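Local coordinates for protein beta-n-acetylhexosaminidase (Streptococcus pneumoniae, PDB 4AZI) that probably removes terminal beta-linked N-acetylglucosamine from glycans, as one of the tandem family 20 glycoside hydrolase modules of a pneumococcal exo-beta-D-N-acetylglucosaminidase, at residues A[26-39]-A[337-350]. The protein carries 2 engineered substitutions. Residues are numbered along the deposited sequence; the frame is centred on the assembly and turned at random.
Sequences QLKRIVDKASELGY and YKEEEIFELMTAFA
Gln26 brings NE2 to the edge of the Tyr337 ring, 3.7 Å from CD2, with amide and ring planes nearly perpendicular; its OE1 accepts a hydrogen bond from Thr23 N. One water links the helices here, donating to Gln26 O and Glu339 OE1 and accepting from Tyr337 OH. Arg29 and Glu339 bring opposite charges together, but NH1 and OE2 are modelled too close for the bond to be trusted. Ile30 packs CD1 against Tyr337 OH at 3.7 Å. With CG anti to the backbone N (chi1 -163°) and a bend at chi2, Lys33 lays its methylenes over one face of Phe343: CG stands 3.6 Å from the ring centroid and 10° off the normal, a CH-pi contact, while Glu339 CG covers the opposite face. Farther out, Lys33 NZ pairs with Glu36 OE2 and reaches Thr347 OG1 through a second water. Met346 is a knob among Ile30, Lys33, Ala34 and Leu37, its CE 3.9 Å from Ala34 CB. Leu37 CD1 meets Met346 CB at 3.7 Å, and Tyr39 OH donates to Met346 O (2.7 Å), in the carbonyl plane on a lone pair. That oxygen also accepts from Ala350 N. The axes of 26-37 and 339-350 approach to 10.2 Å at 20°; their helices follow the first and last strands of the (beta/alpha)8 barrel, 10-16 and 321-329. The chemistry implies a seam with an apolar centre, water-bridged margins and a buried tyrosine hydroxyl satisfied by a backbone carbonyl.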
ATOM      1  N   GLN A  26      -0.723 -15.048  -8.337  1.00 13.94           N
ATOM      2  CA  GLN A  26       0.329 -14.074  -8.594  1.00 13.81           C
ATOM      3  C   GLN A  26       0.719 -13.359  -7.302  1.00 13.71           C
ATOM      4  O   GLN A  26       1.901 -13.149  -7.045  1.00 13.94           O
ATOM      5  CB  GLN A  26      -0.087 -13.073  -9.677  1.00 13.93           C
ATOM      6  CG  GLN A  26       0.049 -13.614 -11.094  1.00 14.25           C
ATOM      7  CD  GLN A  26      -0.563 -12.699 -12.140  1.00 14.38           C
ATOM      8  OE1 GLN A  26      -1.602 -12.086 -11.914  1.00 14.62           O
ATOM      9  NE2 GLN A  26       0.078 -12.615 -13.302  1.00 14.63           N
ATOM     10  N   LEU A  27      -0.276 -13.025  -6.484  1.00 13.47           N
ATOM     11  CA  LEU A  27      -0.037 -12.300  -5.237  1.00 13.97           C
ATOM     12  C   LEU A  27       0.609 -13.188  -4.176  1.00 14.29           C
ATOM     13  O   LEU A  27       1.501 -12.740  -3.453  1.00 14.29           O
ATOM     14  CB  LEU A  27      -1.323 -11.640  -4.743  1.00 13.42           C
ATOM     15  CG  LEU A  27      -1.918 -10.652  -5.763  1.00 13.12           C
ATOM     16  CD1 LEU A  27      -3.363 -10.299  -5.445  1.00 12.99           C
ATOM     17  CD2 LEU A  27      -1.062  -9.398  -5.893  1.00 13.29           C
ATOM     18  N   LYS A  28       0.190 -14.453  -4.123  1.00 15.02           N
ATOM     19  CA  LYS A  28       0.823 -15.447  -3.252  1.00 15.49           C
ATOM     20  C   LYS A  28       2.314 -15.574  -3.566  1.00 16.06           C
ATOM     21  O   LYS A  28       3.131 -15.629  -2.652  1.00 16.73           O
ATOM     22  CB  LYS A  28       0.137 -16.815  -3.375  1.00 15.57           C
ATOM     23  CG  LYS A  28      -1.178 -16.958  -2.614  1.00 15.50           C
ATOM     24  CD  LYS A  28      -1.825 -18.314  -2.894  1.00 15.61           C
ATOM     25  CE  LYS A  28      -2.411 -18.941  -1.639  1.00 15.80           C
ATOM     26  NZ  LYS A  28      -2.965 -20.320  -1.850  1.00 16.06           N
ATOM     27  N   ARG A  29       2.666 -15.618  -4.852  1.00 16.62           N
ATOM     28  CA  ARG A  29       4.072 -15.649  -5.281  1.00 16.85           C
ATOM     29  C   ARG A  29       4.881 -14.426  -4.835  1.00 16.14           C
ATOM     30  O   ARG A  29       6.052 -14.547  -4.460  1.00 16.07           O
ATOM     31  CB  ARG A  29       4.170 -15.791  -6.796  1.00 18.40           C
ATOM     32  CG  ARG A  29       3.848 -17.179  -7.310  1.00 20.32           C
ATOM     33  CD  ARG A  29       4.804 -17.543  -8.424  1.00 23.34           C
ATOM     34  NE  ARG A  29       6.118 -17.917  -7.887  1.00 25.91           N
ATOM     35  CZ  ARG A  29       7.223 -18.085  -8.611  1.00 26.76           C
ATOM     36  NH1 ARG A  29       7.203 -17.912  -9.926  1.00 27.75           N
ATOM     37  NH2 ARG A  29       8.358 -18.431  -8.015  1.00 27.28           N
ATOM     38  N   ILE A  30       4.258 -13.251  -4.904  1.00 15.47           N
ATOM     39  CA  ILE A  30       4.839 -12.019  -4.356  1.00 14.78           C
ATOM     40  C   ILE A  30       5.087 -12.148  -2.843  1.00 14.55           C
ATOM     41  O   ILE A  30       6.166 -11.799  -2.359  1.00 14.55           O
ATOM     42  CB  ILE A  30       3.952 -10.787  -4.677  1.00 14.45           C
ATOM     43  CG1 ILE A  30       4.031 -10.458  -6.177  1.00 14.40           C
ATOM     44  CG2 ILE A  30       4.334  -9.581  -3.810  1.00 14.20           C
ATOM     45  CD1 ILE A  30       2.930  -9.548  -6.684  1.00 14.35           C
ATOM     46  N   VAL A  31       4.087 -12.654  -2.114  1.00 14.47           N
ATOM     47  CA  VAL A  31       4.197 -12.954  -0.674  1.00 14.32           C
ATOM     48  C   VAL A  31       5.394 -13.877  -0.392  1.00 14.54           C
ATOM     49  O   VAL A  31       6.205 -13.598   0.497  1.00 14.39           O
ATOM     50  CB  VAL A  31       2.889 -13.600  -0.133  1.00 14.33           C
ATOM     51  CG1 VAL A  31       3.120 -14.300   1.201  1.00 14.05           C
ATOM     52  CG2 VAL A  31       1.787 -12.560  -0.001  1.00 13.84           C
ATOM     53  N   ASP A  32       5.485 -14.957  -1.173  1.00 14.67           N
ATOM     54  CA  ASP A  32       6.597 -15.919  -1.136  1.00 14.95           C
ATOM     55  C   ASP A  32       7.953 -15.256  -1.311  1.00 14.71           C
ATOM     56  O   ASP A  32       8.876 -15.497  -0.531  1.00 14.69           O
ATOM     57  CB  ASP A  32       6.445 -16.956  -2.260  1.00 14.87           C
ATOM     58  CG  ASP A  32       5.335 -17.946  -2.005  1.00 15.31           C
ATOM     59  OD1 ASP A  32       4.800 -17.976  -0.879  0.50 15.08           O
ATOM     60  OD2 ASP A  32       5.014 -18.710  -2.941  0.50 14.84           O
ATOM     61  N   LYS A  33       8.068 -14.445  -2.362  1.00 14.82           N
ATOM     62  CA  LYS A  33       9.300 -13.731  -2.655  1.00 14.84           C
ATOM     63  C   LYS A  33       9.631 -12.720  -1.573  1.00 14.47           C
ATOM     64  O   LYS A  33      10.794 -12.552  -1.236  1.00 14.43           O
ATOM     65  CB  LYS A  33       9.229 -13.037  -4.020  1.00 15.26           C
ATOM     66  CG  LYS A  33      10.584 -12.625  -4.570  1.00 15.79           C
ATOM     67  CD  LYS A  33      11.458 -13.841  -4.846  1.00 16.59           C
ATOM     68  CE  LYS A  33      12.843 -13.442  -5.320  1.00 17.09           C
ATOM     69  NZ  LYS A  33      13.714 -14.641  -5.524  1.00 17.48           N
ATOM     70  N   ALA A  34       8.612 -12.054  -1.034  1.00 14.22           N
ATOM     71  CA  ALA A  34       8.814 -11.114   0.076  1.00 13.87           C
ATOM     72  C   ALA A  34       9.303 -11.838   1.329  1.00 13.66           C
ATOM     73  O   ALA A  34      10.211 -11.370   2.009  1.00 13.46           O
ATOM     74  CB  ALA A  34       7.541 -10.340   0.367  1.00 13.60           C
ATOM     75  N   SER A  35       8.704 -12.991   1.613  1.00 13.98           N
ATOM     76  CA  SER A  35       9.086 -13.802   2.768  1.00 14.29           C
ATOM     77  C   SER A  35      10.528 -14.311   2.688  1.00 14.23           C
ATOM     78  O   SER A  35      11.223 -14.367   3.704  1.00 14.42           O
ATOM     79  CB  SER A  35       8.133 -14.982   2.942  1.00 14.32           C
ATOM     80  OG  SER A  35       8.537 -15.763   4.051  1.00 15.31           O
ATOM     81  N   GLU A  36      10.973 -14.685   1.489  1.00 14.22           N
ATOM     82  CA  GLU A  36      12.320 -15.212   1.339  1.00 14.66           C
ATOM     83  C   GLU A  36      13.364 -14.105   1.452  1.00 13.92           C
ATOM     84  O   GLU A  36      14.462 -14.324   1.981  1.00 13.83           O
ATOM     85  CB  GLU A  36      12.477 -15.963   0.011  1.00 15.92           C
ATOM     86  CG  GLU A  36      13.144 -15.155  -1.092  1.00 17.79           C
ATOM     87  CD  GLU A  36      13.693 -16.020  -2.214  1.00 18.95           C
ATOM     88  OE1 GLU A  36      12.904 -16.772  -2.822  1.00 20.10           O
ATOM     89  OE2 GLU A  36      14.911 -15.934  -2.485  1.00 19.63           O
ATOM     90  N   LEU A  37      13.009 -12.921   0.958  1.00 12.85           N
ATOM     91  CA  LEU A  37      13.935 -11.797   0.891  1.00 12.48           C
ATOM     92  C   LEU A  37      13.958 -11.009   2.204  1.00 12.47           C
ATOM     93  O   LEU A  37      14.827 -10.161   2.406  1.00 12.70           O
ATOM     94  CB  LEU A  37      13.594 -10.888  -0.302  1.00 12.29           C
ATOM     95  CG  LEU A  37      13.803 -11.481  -1.709  1.00 12.08           C
ATOM     96  CD1 LEU A  37      13.204 -10.585  -2.786  1.00 12.27           C
ATOM     97  CD2 LEU A  37      15.272 -11.757  -1.994  1.00 11.93           C
ATOM     98  N   GLY A  38      13.010 -11.304   3.091  1.00 12.25           N
ATOM     99  CA  GLY A  38      12.997 -10.717   4.435  1.00 12.31           C
ATOM    100  C   GLY A  38      12.196  -9.443   4.623  1.00 12.25           C
ATOM    101  O   GLY A  38      12.408  -8.705   5.601  1.00 12.37           O
ATOM    102  N   TYR A  39      11.270  -9.190   3.700  1.00 12.37           N
ATOM    103  CA  TYR A  39      10.264  -8.134   3.848  1.00 12.37           C
ATOM    104  C   TYR A  39       9.320  -8.464   4.999  1.00 12.53           C
ATOM    105  O   TYR A  39       9.294  -9.599   5.470  1.00 12.63           O
ATOM    106  CB  TYR A  39       9.457  -7.986   2.552  1.00 12.34           C
ATOM    107  CG  TYR A  39      10.226  -7.344   1.428  1.00 12.33           C
ATOM    108  CD1 TYR A  39      11.122  -8.089   0.644  1.00 12.11           C
ATOM    109  CD2 TYR A  39      10.061  -5.990   1.142  1.00 12.39           C
ATOM    110  CE1 TYR A  39      11.844  -7.496  -0.380  1.00 12.01           C
ATOM    111  CE2 TYR A  39      10.773  -5.387   0.115  1.00 12.53           C
ATOM    112  CZ  TYR A  39      11.661  -6.146  -0.645  1.00 12.43           C
ATOM    113  OH  TYR A  39      12.365  -5.531  -1.653  1.00 12.20           O
ATOM    114  N   TYR A 337       2.647  -7.782 -16.911  1.00 19.69           N
ATOM    115  CA  TYR A 337       3.313  -7.959 -15.628  1.00 19.56           C
ATOM    116  C   TYR A 337       4.345  -9.071 -15.767  1.00 19.85           C
ATOM    117  O   TYR A 337       3.998 -10.224 -16.035  1.00 19.87           O
ATOM    118  CB  TYR A 337       2.312  -8.264 -14.499  1.00 18.84           C
ATOM    119  CG  TYR A 337       2.954  -8.812 -13.236  1.00 18.77           C
ATOM    120  CD1 TYR A 337       3.832  -8.033 -12.480  1.00 18.35           C
ATOM    121  CD2 TYR A 337       2.685 -10.107 -12.797  1.00 18.51           C
ATOM    122  CE1 TYR A 337       4.422  -8.527 -11.325  1.00 18.34           C
ATOM    123  CE2 TYR A 337       3.272 -10.612 -11.644  1.00 18.53           C
ATOM    124  CZ  TYR A 337       4.137  -9.816 -10.911  1.00 18.36           C
ATOM    125  OH  TYR A 337       4.737 -10.302  -9.775  1.00 17.72           O
ATOM    126  N   LYS A 338       5.611  -8.704 -15.608  1.00 20.59           N
ATOM    127  CA  LYS A 338       6.707  -9.660 -15.636  1.00 21.23           C
ATOM    128  C   LYS A 338       7.262  -9.835 -14.231  1.00 21.51           C
ATOM    129  O   LYS A 338       8.068  -9.037 -13.751  1.00 21.67           O
ATOM    130  CB  LYS A 338       7.798  -9.223 -16.614  1.00 21.53           C
ATOM    131  CG  LYS A 338       7.451  -9.469 -18.073  1.00 21.75           C
ATOM    132  CD  LYS A 338       8.522  -8.883 -18.978  1.00 21.92           C
ATOM    133  CE  LYS A 338       7.963  -8.561 -20.351  1.00 21.87           C
ATOM    134  NZ  LYS A 338       8.751  -7.478 -21.003  1.00 22.50           N
ATOM    135  N   GLU A 339       6.788 -10.891 -13.584  1.00 21.56           N
ATOM    136  CA  GLU A 339       7.172 -11.269 -12.233  1.00 21.84           C
ATOM    137  C   GLU A 339       8.673 -11.109 -11.950  1.00 21.85           C
ATOM    138  O   GLU A 339       9.063 -10.545 -10.920  1.00 21.11           O
ATOM    139  CB  GLU A 339       6.702 -12.703 -11.994  1.00 21.82           C
ATOM    140  CG  GLU A 339       7.293 -13.394 -10.789  1.00 22.41           C
ATOM    141  CD  GLU A 339       6.675 -14.754 -10.571  1.00 22.77           C
ATOM    142  OE1 GLU A 339       5.516 -14.810 -10.104  1.00 22.07           O
ATOM    143  OE2 GLU A 339       7.336 -15.761 -10.900  1.00 23.04           O
ATOM    144  N   GLU A 340       9.495 -11.590 -12.880  1.00 21.68           N
ATOM    145  CA  GLU A 340      10.957 -11.549 -12.764  1.00 21.68           C
ATOM    146  C   GLU A 340      11.557 -10.136 -12.634  1.00 20.39           C
ATOM    147  O   GLU A 340      12.568  -9.949 -11.962  1.00 19.24           O
ATOM    148  CB  GLU A 340      11.617 -12.327 -13.919  1.00 22.72           C
ATOM    149  CG  GLU A 340      11.446 -11.725 -15.315  1.00 24.60           C
ATOM    150  CD  GLU A 340      10.171 -12.146 -16.046  1.00 26.12           C
ATOM    151  OE1 GLU A 340       9.345 -12.925 -15.502  1.00 25.79           O
ATOM    152  OE2 GLU A 340       9.995 -11.686 -17.198  1.00 27.16           O
ATOM    153  N   GLU A 341      10.934  -9.153 -13.278  1.00 19.86           N
ATOM    154  CA  GLU A 341      11.355  -7.759 -13.126  1.00 19.72           C
ATOM    155  C   GLU A 341      11.137  -7.306 -11.683  1.00 19.02           C
ATOM    156  O   GLU A 341      12.029  -6.727 -11.064  1.00 18.85           O
ATOM    157  CB  GLU A 341      10.578  -6.846 -14.069  1.00 19.76           C
ATOM    158  CG  GLU A 341      10.922  -6.994 -15.539  1.00 20.57           C
ATOM    159  CD  GLU A 341      10.099  -6.068 -16.412  1.00 21.12           C
ATOM    160  OE1 GLU A 341       8.997  -5.669 -15.991  1.00 21.34           O
ATOM    161  OE2 GLU A 341      10.555  -5.726 -17.523  1.00 22.56           O
ATOM    162  N   ILE A 342       9.946  -7.589 -11.162  1.00 18.39           N
ATOM    163  CA  ILE A 342       9.558  -7.203  -9.802  1.00 17.99           C
ATOM    164  C   ILE A 342      10.437  -7.906  -8.770  1.00 17.82           C
ATOM    165  O   ILE A 342      10.828  -7.307  -7.772  1.00 17.19           O
ATOM    166  CB  ILE A 342       8.055  -7.478  -9.550  1.00 17.57           C
ATOM    167  CG1 ILE A 342       7.197  -6.372 -10.177  1.00 17.56           C
ATOM    168  CG2 ILE A 342       7.736  -7.546  -8.060  1.00 17.44           C
ATOM    169  CD1 ILE A 342       7.217  -6.312 -11.693  1.00 17.55           C
ATOM    170  N   PHE A 343      10.759  -9.168  -9.045  1.00 18.19           N
ATOM    171  CA  PHE A 343      11.606  -9.975  -8.172  1.00 18.68           C
ATOM    172  C   PHE A 343      13.040  -9.449  -8.144  1.00 18.62           C
ATOM    173  O   PHE A 343      13.650  -9.381  -7.077  1.00 18.90           O
ATOM    174  CB  PHE A 343      11.563 -11.454  -8.587  1.00 18.86           C
ATOM    175  CG  PHE A 343      10.301 -12.178  -8.175  1.00 19.35           C
ATOM    176  CD1 PHE A 343       9.190 -11.483  -7.694  1.00 19.49           C
ATOM    177  CD2 PHE A 343      10.216 -13.564  -8.294  1.00 19.86           C
ATOM    178  CE1 PHE A 343       8.033 -12.155  -7.319  1.00 19.56           C
ATOM    179  CE2 PHE A 343       9.060 -14.243  -7.922  1.00 19.74           C
ATOM    180  CZ  PHE A 343       7.967 -13.537  -7.435  1.00 19.63           C
ATOM    181  N   GLU A 344      13.572  -9.058  -9.300  1.00 18.43           N
ATOM    182  CA  GLU A 344      14.911  -8.457  -9.323  1.00 18.28           C
ATOM    183  C   GLU A 344      14.949  -7.146  -8.520  1.00 17.37           C
ATOM    184  O   GLU A 344      15.890  -6.899  -7.761  1.00 16.39           O
ATOM    185  CB  GLU A 344      15.411  -8.225 -10.752  1.00 19.46           C
ATOM    186  CG  GLU A 344      16.851  -7.720 -10.790  1.00 20.58           C
ATOM    187  CD  GLU A 344      17.323  -7.309 -12.173  1.00 21.69           C
ATOM    188  OE1 GLU A 344      16.526  -7.369 -13.133  1.00 22.70           O
ATOM    189  OE2 GLU A 344      18.501  -6.914 -12.294  1.00 22.79           O
ATOM    190  N   LEU A 345      13.920  -6.320  -8.686  1.00 16.41           N
ATOM    191  CA  LEU A 345      13.836  -5.053  -7.965  1.00 15.88           C
ATOM    192  C   LEU A 345      13.753  -5.287  -6.453  1.00 15.28           C
ATOM    193  O   LEU A 345      14.492  -4.666  -5.686  1.00 14.88           O
ATOM    194  CB  LEU A 345      12.648  -4.223  -8.473  1.00 16.02           C
ATOM    195  CG  LEU A 345      12.476  -2.775  -8.004  1.00 16.06           C
ATOM    196  CD1 LEU A 345      13.748  -1.956  -8.161  1.00 16.14           C
ATOM    197  CD2 LEU A 345      11.330  -2.120  -8.763  1.00 16.15           C
ATOM    198  N   MET A 346      12.869  -6.199  -6.042  1.00 14.57           N
ATOM    199  CA  MET A 346      12.744  -6.594  -4.644  1.00 14.54           C
ATOM    200  C   MET A 346      14.048  -7.130  -4.064  1.00 14.39           C
ATOM    201  O   MET A 346      14.416  -6.772  -2.954  1.00 13.67           O
ATOM    202  CB  MET A 346      11.645  -7.641  -4.467  1.00 14.52           C
ATOM    203  CG  MET A 346      10.241  -7.101  -4.646  1.00 14.84           C
ATOM    204  SD  MET A 346       9.026  -8.421  -4.644  1.00 15.22           S
ATOM    205  CE  MET A 346       9.024  -8.875  -2.909  1.00 14.97           C
ATOM    206  N   THR A 347      14.726  -7.996  -4.819  1.00 14.11           N
ATOM    207  CA  THR A 347      15.975  -8.618  -4.374  1.00 14.30           C
ATOM    208  C   THR A 347      17.081  -7.574  -4.184  1.00 14.50           C
ATOM    209  O   THR A 347      17.792  -7.597  -3.175  1.00 14.69           O
ATOM    210  CB  THR A 347      16.430  -9.723  -5.357  1.00 14.19           C
ATOM    211  OG1 THR A 347      15.392 -10.703  -5.482  1.00 13.85           O
ATOM    212  CG2 THR A 347      17.709 -10.401  -4.878  1.00 14.40           C
ATOM    213  N   ALA A 348      17.200  -6.656  -5.143  1.00 14.29           N
ATOM    214  CA  ALA A 348      18.178  -5.566  -5.075  1.00 14.72           C
ATOM    215  C   ALA A 348      18.024  -4.698  -3.816  1.00 14.42           C
ATOM    216  O   ALA A 348      19.010  -4.407  -3.137  1.00 14.22           O
ATOM    217  CB  ALA A 348      18.102  -4.711  -6.330  1.00 14.74           C
ATOM    218  N   PHE A 349      16.788  -4.306  -3.508  1.00 14.24           N
ATOM    219  CA  PHE A 349      16.481  -3.523  -2.295  1.00 14.11           C
ATOM    220  C   PHE A 349      16.850  -4.300  -1.019  1.00 14.31           C
ATOM    221  O   PHE A 349      17.429  -3.737  -0.092  1.00 14.17           O
ATOM    222  CB  PHE A 349      15.001  -3.108  -2.290  1.00 13.88           C
ATOM    223  CG  PHE A 349      14.659  -2.007  -1.308  1.00 14.25           C
ATOM    224  CD1 PHE A 349      15.500  -0.905  -1.131  1.00 14.13           C
ATOM    225  CD2 PHE A 349      13.466  -2.056  -0.587  1.00 14.40           C
ATOM    226  CE1 PHE A 349      15.167   0.107  -0.232  1.00 14.58           C
ATOM    227  CE2 PHE A 349      13.130  -1.046   0.311  1.00 14.39           C
ATOM    228  CZ  PHE A 349      13.980   0.038   0.484  1.00 14.57           C
ATOM    229  N   ALA A 350      16.530  -5.594  -0.986  1.00 14.44           N
ATOM    230  CA  ALA A 350      16.894  -6.437   0.155  1.00 14.91           C
ATOM    231  C   ALA A 350      18.413  -6.598   0.263  1.00 15.38           C
ATOM    232  O   ALA A 350      18.974  -6.480   1.354  1.00 15.34           O
ATOM    233  CB  ALA A 350      16.209  -7.793   0.066  1.00 14.75           C
TER
HETATM  234  O   HOH W   1       3.733 -12.673  -9.114  1.00 16.71           O
HETATM  235  O   HOH W   2      16.127 -13.506  -5.649  1.00 19.48           O